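Local coordinates for interferon gamma (Paralichthys olivaceus, PDB 6F1E), which acts as a homodimeric cytokine that binds interferon gamma receptor 1, and more weakly its receptor 1-like relative, and activates macrophages and neutrophils, at residues 19-22 with 23-26; 59-62 with 63-66; 88-91 with 92-96; 51-54 with 55-59. All coordinates share one frame; numbering follows the deposited sequence.

Contact 1 (19-22 with 23-26)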
ATOM      1  N   ASN A  19     -23.801   3.631 -17.322  1.00 76.36           N
ATOM      2  CA  ASN A  19     -23.803   3.261 -18.732  1.00 75.57           C
ATOM      3  C   ASN A  19     -22.734   4.047 -19.405  1.00 74.43           C
ATOM      4  O   ASN A  19     -22.685   5.269 -19.238  1.00 72.47           O
ATOM      5  CB  ASN A  19     -25.132   3.632 -19.381  1.00 86.64           C
ATOM      6  CG  ASN A  19     -25.440   2.766 -20.569  1.00 97.73           C
ATOM      7  OD1 ASN A  19     -24.664   2.703 -21.527  1.00 99.21           O
ATOM      8  ND2 ASN A  19     -26.566   2.060 -20.503  1.00112.43           N
ATOM      9  N   ILE A  20     -21.869   3.374 -20.156  1.00 69.23           N
ATOM     10  CA  ILE A  20     -20.837   4.093 -20.892  1.00 67.04           C
ATOM     11  C   ILE A  20     -20.611   3.449 -22.229  1.00 67.20           C
ATOM     12  O   ILE A  20     -21.049   2.308 -22.465  1.00 66.70           O
ATOM     13  CB  ILE A  20     -19.511   4.189 -20.107  1.00 66.25           C
ATOM     14  CG1 ILE A  20     -19.008   2.808 -19.691  1.00 63.19           C
ATOM     15  CG2 ILE A  20     -19.673   5.092 -18.882  1.00 64.09           C
ATOM     16  CD1 ILE A  20     -17.530   2.805 -19.411  1.00 66.36           C
ATOM     17  N   SER A  21     -19.953   4.205 -23.109  1.00 70.52           N
ATOM     18  CA  SER A  21     -19.657   3.735 -24.468  1.00 65.87           C
ATOM     19  C   SER A  21     -18.686   2.598 -24.327  1.00 65.99           C
ATOM     20  O   SER A  21     -17.835   2.644 -23.446  1.00 68.24           O
ATOM     21  CB  SER A  21     -19.019   4.836 -25.317  1.00 60.48           C
ATOM     22  OG  SER A  21     -17.759   5.262 -24.768  1.00 70.73           O
ATOM     23  N   ASN A  22     -18.818   1.582 -25.176  1.00 63.89           N
ATOM     24  CA  ASN A  22     -17.766   0.584 -25.340  1.00 60.47           C
ATOM     25  C   ASN A  22     -16.366   1.194 -25.675  1.00 61.50           C
ATOM     26  O   ASN A  22     -15.329   0.610 -25.361  1.00 66.49           O
ATOM     27  CB  ASN A  22     -18.191  -0.436 -26.397  1.00 63.44           C
ATOM     28  CG  ASN A  22     -19.343  -1.315 -25.940  1.00 63.11           C
ATOM     29  OD1 ASN A  22     -19.422  -1.699 -24.785  1.00 68.87           O
ATOM     30  ND2 ASN A  22     -20.227  -1.659 -26.856  1.00 66.12           N
ATOM     31  N   LYS A  23     -16.330   2.365 -26.289  1.00 59.61           N
ATOM     32  CA  LYS A  23     -15.057   2.994 -26.636  1.00 62.97           C
ATOM     33  C   LYS A  23     -14.380   3.399 -25.345  1.00 61.66           C
ATOM     34  O   LYS A  23     -13.261   2.966 -25.087  1.00 67.00           O
ATOM     35  CB  LYS A  23     -15.266   4.200 -27.588  1.00 65.88           C
ATOM     36  CG  LYS A  23     -14.096   5.169 -27.684  1.00 71.64           C
ATOM     37  CD  LYS A  23     -14.415   6.393 -28.550  1.00 75.78           C
ATOM     38  CE  LYS A  23     -13.526   7.566 -28.150  1.00 81.74           C
ATOM     39  NZ  LYS A  23     -13.007   8.316 -29.317  1.00 86.30           N
ATOM     40  N   ASP A  24     -15.070   4.202 -24.526  1.00 61.39           N
ATOM     41  CA  ASP A  24     -14.516   4.670 -23.241  1.00 57.32           C
ATOM     42  C   ASP A  24     -14.197   3.535 -22.217  1.00 54.45           C
ATOM     43  O   ASP A  24     -13.298   3.680 -21.378  1.00 62.10           O
ATOM     44  CB  ASP A  24     -15.455   5.696 -22.585  1.00 61.91           C
ATOM     45  CG  ASP A  24     -15.492   7.072 -23.307  1.00 68.15           C
ATOM     46  OD1 ASP A  24     -14.552   7.522 -24.024  1.00 69.29           O
ATOM     47  OD2 ASP A  24     -16.490   7.764 -23.078  1.00 70.82           O
ATOM     48  N   ARG A  25     -14.952   2.447 -22.289  1.00 44.87           N
ATOM     49  CA  ARG A  25     -14.841   1.294 -21.402  1.00 53.19           C
ATOM     50  C   ARG A  25     -13.592   0.513 -21.778  1.00 57.36           C
ATOM     51  O   ARG A  25     -12.774   0.219 -20.916  1.00 62.71           O
ATOM     52  CB  ARG A  25     -16.101   0.392 -21.538  1.00 56.14           C
ATOM     53  CG  ARG A  25     -16.058  -0.995 -20.864  1.00 61.70           C
ATOM     54  CD  ARG A  25     -17.406  -1.775 -20.872  1.00 56.84           C
ATOM     55  NE  ARG A  25     -18.491  -1.076 -20.173  1.00 60.05           N
ATOM     56  CZ  ARG A  25     -18.532  -0.806 -18.848  1.00 67.76           C
ATOM     57  NH1 ARG A  25     -17.556  -1.150 -18.023  1.00 70.27           N
ATOM     58  NH2 ARG A  25     -19.568  -0.163 -18.316  1.00 66.05           N
ATOM     59  N   PHE A  26     -13.449   0.181 -23.058  1.00 54.00           N
ATOM     60  CA  PHE A  26     -12.299  -0.550 -23.540  1.00 55.86           C
ATOM     61  C   PHE A  26     -11.300   0.376 -24.299  1.00 59.11           C
ATOM     62  O   PHE A  26     -10.946   0.146 -25.471  1.00 57.15           O
ATOM     63  CB  PHE A  26     -12.760  -1.741 -24.367  1.00 55.48           C
ATOM     64  CG  PHE A  26     -13.690  -2.656 -23.628  1.00 55.87           C
ATOM     65  CD1 PHE A  26     -13.228  -3.419 -22.572  1.00 60.38           C
ATOM     66  CD2 PHE A  26     -15.032  -2.754 -23.977  1.00 58.02           C
ATOM     67  CE1 PHE A  26     -14.084  -4.276 -21.879  1.00 58.91           C
ATOM     68  CE2 PHE A  26     -15.899  -3.616 -23.286  1.00 58.17           C
ATOM     69  CZ  PHE A  26     -15.428  -4.371 -22.235  1.00 57.95           C
TER

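Contact 2 (59-62 with 63-66)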
ATOM      1  N   ILE A  59     -17.677   2.122  -3.822  1.00 62.24           N
ATOM      2  CA  ILE A  59     -19.128   1.911  -3.759  1.00 57.55           C
ATOM      3  C   ILE A  59     -19.720   2.914  -2.784  1.00 55.99           C
ATOM      4  O   ILE A  59     -20.702   3.571  -3.098  1.00 61.75           O
ATOM      5  CB  ILE A  59     -19.449   0.466  -3.424  1.00 57.33           C
ATOM      6  CG1 ILE A  59     -18.939  -0.429  -4.582  1.00 57.57           C
ATOM      7  CG2 ILE A  59     -20.952   0.285  -3.210  1.00 60.44           C
ATOM      8  CD1 ILE A  59     -18.675  -1.865  -4.185  1.00 58.29           C
ATOM      9  N   GLY A  60     -19.053   3.094  -1.653  1.00 56.72           N
ATOM     10  CA  GLY A  60     -19.242   4.278  -0.800  1.00 63.29           C
ATOM     11  C   GLY A  60     -19.539   5.531  -1.597  1.00 67.91           C
ATOM     12  O   GLY A  60     -20.672   5.999  -1.588  1.00 73.92           O
ATOM     13  N   GLN A  61     -18.558   6.032  -2.353  1.00 76.08           N
ATOM     14  CA  GLN A  61     -18.750   7.260  -3.171  1.00 71.11           C
ATOM     15  C   GLN A  61     -19.934   7.146  -4.146  1.00 66.40           C
ATOM     16  O   GLN A  61     -20.717   8.056  -4.295  1.00 69.79           O
ATOM     17  CB  GLN A  61     -17.480   7.632  -3.946  1.00 67.65           C
ATOM     18  CG  GLN A  61     -16.276   7.961  -3.085  1.00 76.47           C
ATOM     19  CD  GLN A  61     -16.562   9.073  -2.104  1.00 87.88           C
ATOM     20  OE1 GLN A  61     -16.511   8.874  -0.872  1.00 76.91           O
ATOM     21  NE2 GLN A  61     -16.913  10.255  -2.645  1.00 78.94           N
ATOM     22  N   MET A  62     -20.090   6.003  -4.771  1.00 65.74           N
ATOM     23  CA  MET A  62     -21.209   5.819  -5.652  1.00 71.73           C
ATOM     24  C   MET A  62     -22.514   5.989  -4.885  1.00 72.00           C
ATOM     25  O   MET A  62     -23.494   6.443  -5.450  1.00 81.37           O
ATOM     26  CB  MET A  62     -21.134   4.442  -6.333  1.00 82.19           C
ATOM     27  CG  MET A  62     -19.986   4.322  -7.336  1.00 78.62           C
ATOM     28  SD  MET A  62     -19.691   2.646  -7.911  1.00 66.20           S
ATOM     29  CE  MET A  62     -20.965   2.367  -9.131  1.00 68.82           C
ATOM     30  N   LEU A  63     -22.537   5.628  -3.605  1.00 74.38           N
ATOM     31  CA  LEU A  63     -23.704   5.922  -2.755  1.00 74.57           C
ATOM     32  C   LEU A  63     -23.830   7.413  -2.384  1.00 80.84           C
ATOM     33  O   LEU A  63     -24.948   7.941  -2.380  1.00 84.44           O
ATOM     34  CB  LEU A  63     -23.716   5.065  -1.494  1.00 64.08           C
ATOM     35  CG  LEU A  63     -24.016   3.573  -1.711  1.00 63.61           C
ATOM     36  CD1 LEU A  63     -23.563   2.713  -0.505  1.00 56.59           C
ATOM     37  CD2 LEU A  63     -25.498   3.385  -2.033  1.00 61.53           C
ATOM     38  N   GLU A  64     -22.719   8.090  -2.081  1.00 81.81           N
ATOM     39  CA  GLU A  64     -22.763   9.548  -1.829  1.00 86.83           C
ATOM     40  C   GLU A  64     -23.258  10.318  -3.049  1.00 79.91           C
ATOM     41  O   GLU A  64     -24.184  11.088  -2.931  1.00 85.91           O
ATOM     42  CB  GLU A  64     -21.417  10.103  -1.353  1.00 90.83           C
ATOM     43  CG  GLU A  64     -20.976   9.501  -0.018  1.00106.38           C
ATOM     44  CD  GLU A  64     -20.041  10.400   0.792  1.00120.09           C
ATOM     45  OE1 GLU A  64     -18.895   9.969   1.076  1.00120.03           O
ATOM     46  OE2 GLU A  64     -20.448  11.532   1.154  1.00124.52           O
ATOM     47  N   GLN A  65     -22.696  10.048  -4.223  1.00 87.62           N
ATOM     48  CA  GLN A  65     -23.077  10.743  -5.476  1.00 92.40           C
ATOM     49  C   GLN A  65     -24.482  10.413  -5.994  1.00 91.21           C
ATOM     50  O   GLN A  65     -24.891  10.907  -7.045  1.00 88.48           O
ATOM     51  CB  GLN A  65     -22.027  10.495  -6.580  1.00 94.11           C
ATOM     52  CG  GLN A  65     -20.773  11.339  -6.374  1.00105.23           C
ATOM     53  CD  GLN A  65     -19.493  10.705  -6.902  1.00102.49           C
ATOM     54  OE1 GLN A  65     -19.356  10.434  -8.098  1.00 97.31           O
ATOM     55  NE2 GLN A  65     -18.535  10.493  -6.001  1.00 97.53           N
ATOM     56  N   LEU A  66     -25.211   9.573  -5.269  1.00 95.05           N
ATOM     57  CA  LEU A  66     -26.653   9.403  -5.475  1.00100.53           C
ATOM     58  C   LEU A  66     -27.437  10.599  -4.845  1.00112.04           C
ATOM     59  O   LEU A  66     -27.114  11.042  -3.721  1.00 99.61           O
ATOM     60  CB  LEU A  66     -27.101   8.061  -4.866  1.00 91.85           C
ATOM     61  CG  LEU A  66     -27.874   7.049  -5.711  1.00102.89           C
ATOM     62  CD1 LEU A  66     -27.170   6.665  -7.014  1.00103.58           C
ATOM     63  CD2 LEU A  66     -28.132   5.797  -4.872  1.00103.50           C
TER

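Contact 3 (88-91 with 92-96)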
ATOM      1  N   SER A  88     -33.952   1.538  -6.875  1.00 86.72           N
ATOM      2  CA  SER A  88     -33.347   0.238  -6.588  1.00 92.38           C
ATOM      3  C   SER A  88     -31.858   0.207  -6.984  1.00 94.17           C
ATOM      4  O   SER A  88     -31.193  -0.835  -6.866  1.00 92.89           O
ATOM      5  CB  SER A  88     -34.112  -0.919  -7.272  1.00 92.06           C
ATOM      6  OG  SER A  88     -33.669  -1.129  -8.613  1.00 78.15           O
ATOM      7  N   VAL A  89     -31.348   1.337  -7.472  1.00 84.96           N
ATOM      8  CA  VAL A  89     -29.908   1.536  -7.613  1.00 78.30           C
ATOM      9  C   VAL A  89     -29.265   1.462  -6.227  1.00 74.74           C
ATOM     10  O   VAL A  89     -28.341   0.657  -6.014  1.00 69.79           O
ATOM     11  CB  VAL A  89     -29.618   2.857  -8.378  1.00 69.48           C
ATOM     12  CG1 VAL A  89     -28.266   3.464  -8.034  1.00 67.33           C
ATOM     13  CG2 VAL A  89     -29.740   2.595  -9.872  1.00 67.16           C
ATOM     14  N   ARG A  90     -29.794   2.260  -5.294  1.00 74.36           N
ATOM     15  CA  ARG A  90     -29.302   2.323  -3.901  1.00 73.97           C
ATOM     16  C   ARG A  90     -29.270   0.967  -3.154  1.00 73.77           C
ATOM     17  O   ARG A  90     -28.368   0.689  -2.365  1.00 67.84           O
ATOM     18  CB  ARG A  90     -30.128   3.328  -3.100  1.00 76.87           C
ATOM     19  CG  ARG A  90     -29.597   3.549  -1.683  1.00 90.38           C
ATOM     20  CD  ARG A  90     -30.175   4.785  -1.011  1.00 89.79           C
ATOM     21  NE  ARG A  90     -29.114   5.678  -0.529  1.00 86.46           N
ATOM     22  CZ  ARG A  90     -28.841   6.901  -1.003  1.00 90.60           C
ATOM     23  NH1 ARG A  90     -27.836   7.600  -0.455  1.00 88.17           N
ATOM     24  NH2 ARG A  90     -29.552   7.450  -2.008  1.00 86.54           N
ATOM     25  N   THR A  91     -30.270   0.134  -3.379  1.00 73.69           N
ATOM     26  CA  THR A  91     -30.277  -1.175  -2.739  1.00 81.59           C
ATOM     27  C   THR A  91     -29.340  -2.130  -3.489  1.00 75.46           C
ATOM     28  O   THR A  91     -28.708  -2.982  -2.863  1.00 73.65           O
ATOM     29  CB  THR A  91     -31.717  -1.759  -2.554  1.00 78.57           C
ATOM     30  OG1 THR A  91     -32.540  -1.349  -3.628  1.00 70.31           O
ATOM     31  CG2 THR A  91     -32.355  -1.223  -1.265  1.00 89.55           C
ATOM     32  N   ASP A  92     -29.255  -1.993  -4.811  1.00 70.66           N
ATOM     33  CA  ASP A  92     -28.303  -2.780  -5.586  1.00 69.71           C
ATOM     34  C   ASP A  92     -26.876  -2.398  -5.156  1.00 65.05           C
ATOM     35  O   ASP A  92     -26.067  -3.285  -4.927  1.00 62.80           O
ATOM     36  CB  ASP A  92     -28.507  -2.611  -7.101  1.00 73.27           C
ATOM     37  CG  ASP A  92     -29.652  -3.473  -7.662  1.00 79.89           C
ATOM     38  OD1 ASP A  92     -30.044  -4.479  -7.018  1.00 71.50           O
ATOM     39  OD2 ASP A  92     -30.133  -3.160  -8.785  1.00 89.85           O
ATOM     40  N   LEU A  93     -26.583  -1.105  -4.986  1.00 57.10           N
ATOM     41  CA  LEU A  93     -25.258  -0.698  -4.494  1.00 62.08           C
ATOM     42  C   LEU A  93     -25.045  -1.249  -3.078  1.00 61.94           C
ATOM     43  O   LEU A  93     -24.045  -1.919  -2.814  1.00 63.75           O
ATOM     44  CB  LEU A  93     -25.077   0.840  -4.478  1.00 60.38           C
ATOM     45  CG  LEU A  93     -24.980   1.657  -5.781  1.00 63.71           C
ATOM     46  CD1 LEU A  93     -24.704   3.134  -5.506  1.00 63.87           C
ATOM     47  CD2 LEU A  93     -23.895   1.107  -6.692  1.00 68.38           C
ATOM     48  N   ASN A  94     -25.995  -0.992  -2.178  1.00 62.26           N
ATOM     49  CA  ASN A  94     -25.858  -1.424  -0.791  1.00 58.74           C
ATOM     50  C   ASN A  94     -25.682  -2.919  -0.739  1.00 53.34           C
ATOM     51  O   ASN A  94     -24.865  -3.391   0.012  1.00 51.74           O
ATOM     52  CB  ASN A  94     -27.000  -0.913   0.110  1.00 65.10           C
ATOM     53  CG  ASN A  94     -26.796   0.563   0.549  1.00 72.20           C
ATOM     54  OD1 ASN A  94     -27.676   1.399   0.386  1.00 71.03           O
ATOM     55  ND2 ASN A  94     -25.623   0.868   1.111  1.00 75.73           N
ATOM     56  N   TYR A  95     -26.347  -3.671  -1.606  1.00 51.48           N
ATOM     57  CA  TYR A  95     -26.155  -5.128  -1.585  1.00 54.67           C
ATOM     58  C   TYR A  95     -24.710  -5.480  -1.974  1.00 57.38           C
ATOM     59  O   TYR A  95     -24.069  -6.337  -1.345  1.00 65.08           O
ATOM     60  CB  TYR A  95     -27.189  -5.877  -2.446  1.00 51.23           C
ATOM     61  CG  TYR A  95     -26.854  -7.354  -2.647  1.00 52.24           C
ATOM     62  CD1 TYR A  95     -27.230  -8.333  -1.727  1.00 53.62           C
ATOM     63  CD2 TYR A  95     -26.146  -7.761  -3.772  1.00 53.78           C
ATOM     64  CE1 TYR A  95     -26.909  -9.684  -1.942  1.00 55.04           C
ATOM     65  CE2 TYR A  95     -25.820  -9.092  -4.000  1.00 49.41           C
ATOM     66  CZ  TYR A  95     -26.180 -10.045  -3.094  1.00 55.00           C
ATOM     67  OH  TYR A  95     -25.783 -11.343  -3.386  1.00 60.60           O
ATOM     68  N   ILE A  96     -24.206  -4.812  -3.000  1.00 62.39           N
ATOM     69  CA  ILE A  96     -22.870  -5.111  -3.546  1.00 61.97           C
ATOM     70  C   ILE A  96     -21.785  -4.661  -2.515  1.00 59.94           C
ATOM     71  O   ILE A  96     -20.805  -5.394  -2.230  1.00 50.64           O
ATOM     72  CB  ILE A  96     -22.765  -4.618  -5.040  1.00 61.28           C
ATOM     73  CG1 ILE A  96     -22.372  -5.771  -5.939  1.00 68.47           C
ATOM     74  CG2 ILE A  96     -21.833  -3.462  -5.273  1.00 69.84           C
ATOM     75  CD1 ILE A  96     -23.508  -6.741  -6.161  1.00 69.89           C
TER

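Contact 4 (51-54 with 55-59)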
ATOM      1  N   VAL A  51      -7.686  -4.756  -3.527  1.00 50.26           N
ATOM      2  CA  VAL A  51      -8.793  -4.519  -4.500  1.00 50.09           C
ATOM      3  C   VAL A  51     -10.166  -4.464  -3.791  1.00 48.06           C
ATOM      4  O   VAL A  51     -10.993  -3.604  -4.072  1.00 48.15           O
ATOM      5  CB  VAL A  51      -8.860  -5.650  -5.573  1.00 50.10           C
ATOM      6  CG1 VAL A  51     -10.127  -5.528  -6.441  1.00 49.30           C
ATOM      7  CG2 VAL A  51      -7.612  -5.681  -6.441  1.00 48.37           C
ATOM      8  N   LEU A  52     -10.421  -5.409  -2.894  1.00 49.65           N
ATOM      9  CA  LEU A  52     -11.696  -5.429  -2.177  1.00 53.03           C
ATOM     10  C   LEU A  52     -11.862  -4.156  -1.323  1.00 47.45           C
ATOM     11  O   LEU A  52     -12.958  -3.573  -1.312  1.00 46.86           O
ATOM     12  CB  LEU A  52     -11.847  -6.710  -1.334  1.00 52.99           C
ATOM     13  CG  LEU A  52     -11.964  -8.043  -2.103  1.00 52.85           C
ATOM     14  CD1 LEU A  52     -11.857  -9.248  -1.159  1.00 52.96           C
ATOM     15  CD2 LEU A  52     -13.279  -8.118  -2.851  1.00 53.06           C
ATOM     16  N   GLU A  53     -10.774  -3.702  -0.688  1.00 49.06           N
ATOM     17  CA  GLU A  53     -10.758  -2.410   0.037  1.00 54.42           C
ATOM     18  C   GLU A  53     -11.054  -1.205  -0.854  1.00 57.94           C
ATOM     19  O   GLU A  53     -11.779  -0.275  -0.456  1.00 63.47           O
ATOM     20  CB  GLU A  53      -9.449  -2.205   0.747  1.00 61.91           C
ATOM     21  CG  GLU A  53      -9.299  -0.832   1.425  1.00 76.27           C
ATOM     22  CD  GLU A  53      -8.192  -0.794   2.497  1.00 87.73           C
ATOM     23  OE1 GLU A  53      -7.600  -1.853   2.860  1.00 87.85           O
ATOM     24  OE2 GLU A  53      -7.922   0.318   2.997  1.00 98.09           O
ATOM     25  N   THR A  54     -10.513  -1.242  -2.061  1.00 56.59           N
ATOM     26  CA  THR A  54     -10.731  -0.192  -3.037  1.00 58.29           C
ATOM     27  C   THR A  54     -12.192  -0.129  -3.468  1.00 55.51           C
ATOM     28  O   THR A  54     -12.776   0.944  -3.575  1.00 51.26           O
ATOM     29  CB  THR A  54      -9.793  -0.409  -4.244  1.00 59.65           C
ATOM     30  OG1 THR A  54      -8.449  -0.471  -3.763  1.00 62.56           O
ATOM     31  CG2 THR A  54      -9.900   0.720  -5.236  1.00 60.10           C
ATOM     32  N   TYR A  55     -12.772  -1.292  -3.725  1.00 57.07           N
ATOM     33  CA  TYR A  55     -14.199  -1.381  -4.114  1.00 57.23           C
ATOM     34  C   TYR A  55     -15.128  -0.883  -3.028  1.00 53.16           C
ATOM     35  O   TYR A  55     -16.161  -0.303  -3.294  1.00 53.87           O
ATOM     36  CB  TYR A  55     -14.593  -2.822  -4.443  1.00 51.85           C
ATOM     37  CG  TYR A  55     -14.445  -3.171  -5.894  1.00 52.03           C
ATOM     38  CD1 TYR A  55     -15.298  -2.612  -6.846  1.00 48.01           C
ATOM     39  CD2 TYR A  55     -13.482  -4.101  -6.321  1.00 53.20           C
ATOM     40  CE1 TYR A  55     -15.195  -2.961  -8.190  1.00 51.08           C
ATOM     41  CE2 TYR A  55     -13.366  -4.454  -7.662  1.00 53.74           C
ATOM     42  CZ  TYR A  55     -14.230  -3.883  -8.599  1.00 52.34           C
ATOM     43  OH  TYR A  55     -14.118  -4.211  -9.939  1.00 43.64           O
ATOM     44  N   GLU A  56     -14.771  -1.148  -1.794  1.00 54.17           N
ATOM     45  CA  GLU A  56     -15.586  -0.660  -0.696  1.00 59.74           C
ATOM     46  C   GLU A  56     -15.579   0.860  -0.627  1.00 56.65           C
ATOM     47  O   GLU A  56     -16.610   1.430  -0.416  1.00 53.86           O
ATOM     48  CB  GLU A  56     -15.103  -1.265   0.606  1.00 64.43           C
ATOM     49  CG  GLU A  56     -16.089  -1.099   1.719  1.00 72.66           C
ATOM     50  CD  GLU A  56     -15.598  -1.726   2.989  1.00 85.68           C
ATOM     51  OE1 GLU A  56     -14.737  -2.666   2.864  1.00 70.82           O
ATOM     52  OE2 GLU A  56     -16.089  -1.253   4.069  1.00 83.89           O
ATOM     53  N   LYS A  57     -14.418   1.499  -0.816  1.00 63.43           N
ATOM     54  CA  LYS A  57     -14.331   2.962  -1.019  1.00 61.60           C
ATOM     55  C   LYS A  57     -15.212   3.400  -2.163  1.00 62.28           C
ATOM     56  O   LYS A  57     -16.040   4.282  -1.998  1.00 66.99           O
ATOM     57  CB  LYS A  57     -12.898   3.421  -1.352  1.00 69.42           C
ATOM     58  CG  LYS A  57     -12.096   4.037  -0.207  1.00 80.23           C
ATOM     59  CD  LYS A  57     -11.383   2.994   0.650  1.00 93.02           C
ATOM     60  CE  LYS A  57     -10.243   3.603   1.467  1.00103.05           C
ATOM     61  NZ  LYS A  57      -9.387   2.540   2.074  1.00106.19           N
ATOM     62  N   LEU A  58     -15.000   2.787  -3.328  1.00 59.34           N
ATOM     63  CA  LEU A  58     -15.676   3.173  -4.547  1.00 57.30           C
ATOM     64  C   LEU A  58     -17.150   3.247  -4.310  1.00 63.77           C
ATOM     65  O   LEU A  58     -17.799   4.267  -4.585  1.00 64.13           O
ATOM     66  CB  LEU A  58     -15.473   2.134  -5.669  1.00 62.95           C
ATOM     67  CG  LEU A  58     -14.460   2.341  -6.781  1.00 68.26           C
ATOM     68  CD1 LEU A  58     -14.549   1.203  -7.768  1.00 65.43           C
ATOM     69  CD2 LEU A  58     -14.724   3.660  -7.486  1.00 70.57           C
ATOM     70  N   ILE A  59     -17.677   2.122  -3.822  1.00 62.24           N
ATOM     71  CA  ILE A  59     -19.128   1.911  -3.759  1.00 57.55           C
ATOM     72  C   ILE A  59     -19.720   2.914  -2.784  1.00 55.99           C
ATOM     73  O   ILE A  59     -20.702   3.571  -3.098  1.00 61.75           O
ATOM     74  CB  ILE A  59     -19.449   0.466  -3.424  1.00 57.33           C
ATOM     75  CG1 ILE A  59     -18.939  -0.429  -4.582  1.00 57.57           C
ATOM     76  CG2 ILE A  59     -20.952   0.285  -3.210  1.00 60.44           C
ATOM     77  CD1 ILE A  59     -18.675  -1.865  -4.185  1.00 58.29           C
TER

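Contact 1 (19-22 with 23-26)
Arg25 folds back over Ile20 where the chain leaves a loop and enters the short helix 22-25. Its CB lies 3.5 Å from Ile20 CD1 and also rests against the carbonyl oxygen of Ser21. CG, opposite the backbone N (chi1 170°), lies beside the carbonyl carbon and over the centre of one face of the neighbouring Phe26 ring. A bend at chi3 (-60°) then turns the guanidinium back across the isoleucine, and the two side chains meet at about a right angle. CD1 of Ile20 lies over the middle of one guanidinium face, 3.7 Å above its plane. Ile20 CG1 approaches nearer the tip, 3.3 Å from Arg25 NH2, so the contact covers a flat cation with aliphatic carbon. The polar end is engaged across the dimer interface: NH1 donates to the carbonyl oxygen of Ser133 of the second subunit, whose Trp137 packs on the same arginine and whose Ile130 packs on Ile20.

The backbone meanwhile makes its first turn. Ser21 OG accepts from Asp24 N at 2.9 Å, with an N-H...O angle of 163°. The Ser21 carbonyl oxygen receives Arg25 N at 3.1 Å, and that of Asn22 receives Phe26 N at 3.0 Å. Phe26 is the first residue to depart from helical backbone angles. A serine side chain closing the first turn onto the amide three residues ahead is the classic N-cap, here opening a one-turn helix at the subunit interface.

Contact 2 (59-62 with 63-66)
Leu63 sits directly on the carbonyl oxygens of the preceding turn, its CB 3.2 Å from Gly60 O. CG lies beside its own backbone N, trans to the carbonyl carbon (chi1 -71°), and this lays the branch along the helix over Ile59 O. There CD1 only just reaches the next apolar group, 4.5 Å from Ile59 CG2. Gln65 leans back in the same manner over Gln61, its CB 3.6 Å from Gln61 O.

The backbone sets these positions. Leu63 N donates to Ile59 O at 2.8 Å, and Gln65 N meets Gln61 O in an almost perfectly straight bond of 2.8 Å (179°). Gly60 O serves two donors: Glu64 N at 3.0 Å, and Leu63 N in a weak, strongly bent bond. Beyond Glu64 the helix gives way to a turn, where a weak bond of 3.3 Å from Leu66 N to Leu63 O is added.

The last turn of helix 41-64 is thus wedged between two partners. Leu63 packs on Leu93 and Asn94 of helix 89-107, and Leu66 on Val89 and Arg90 at that helix's start. Gln61, Met62 and Gln65 meet the second subunit, where Gln65 OE1 is bonded to Gln132 NE2.

Contact 3 (88-91 with 92-96)
The first torsion of Asp92 (chi1 -81°) sets its carboxylate beside its own backbone N and swings it over the carbonyl oxygen of Ser88, four residues back. This is the opening turn of helix 89-107, part of the all-helical fold of interferon gamma, just after a segment absent from the model. Asp92 CB lies 3.2 Å from Ser88 O, while Asp92 N donates to the same oxygen at 3.1 Å. Asp92 OD2 also comes within 3.2 Å of Ser88 O, but two acceptors face each other there and form no bond; any gain for the acidic group probably comes from the nearby helix N-terminus. Asp92 also touches Thr10 and Asn13 of helix 5-17.

One residue on, Leu93 N makes a short 2.7 Å bond to Val89 O. The leucine side chain bends back only loosely toward the valine, CG standing 4.4 Å from Val89 CG1, and also packs on Leu14 of helix 5-17 and on Met62. The side chains of Arg90 and Asn94 run side by side, pointing the same way; the backbone bond from Asn94 N to Arg90 O is 2.9 Å. The turn is completed by Tyr95: its N donates to Thr91 O at 2.8 Å, and its CB rests on that same oxygen at 3.3 Å.

Contact 4 (51-54 with 55-59)
Glu53 and Lys57 form a salt bridge one helical turn apart, OE2 to NZ at 2.8 Å. They run alongside each other by different routes. Glu53 stands extended, with CG trans to its backbone N (chi1 175°), whereas Lys57 bends at chi2 (86°), which brings its CD to 3.5 Å from Glu53 O and lays NZ near Glu53 CG. The other carboxylate oxygen of Glu53 makes a long, weak ion pair with Arg104, whose stronger partner is Glu56; Gln101 holds the second oxygen of Glu56.

Regular backbone bonds carry these groups, among them Tyr55 N to Val51 O at 2.9 Å and Leu58 N to Thr54 O, also 2.9 Å. Thr54 OG1 is bonded to Gly50 O within the helix.

On another side, the Tyr55 ring lies next to Val51 and points the same way, with CG1 of the valine 3.6 Å from both Tyr55 CE2 and Tyr55 CD2. Its ring also meets Phe32, and its hydroxyl bonds to Ala135 O of the second subunit, against which Leu58 packs as well. The buried carboxylate of Glu53 is thus paired with the more exposed Lys57, consistent with both being ionised, while the tyrosine side chain, packed beside Val51 and Phe32, brings its hydroxyl to the dimer partner.

How the contacts relate
Contact 4 is the buried one, midway along helix 41-64; contact 2 follows on the same helix, shares Ile59 with it, and is only partly buried where the helix ends. Contacts 1 and 3 are at the surface and both lie at helix beginnings, but an N-capping serine opens helix 22-25 whereas an aspartate sits over the first turn of helix 89-107. Contact 3 touches contact 2, with Leu66 CD1 3.5 Å from Val89 CG1, and contact 4 through Ile96 and Ile59. Contact 1 stays apart, its nearest atoms about 9 Å from contact 2. Paired charges mark contact 4; contact 2 has none across it, and its leucines pack outward on helix 89-107. Contacts 1, 2 and 4 all bond to the second subunit.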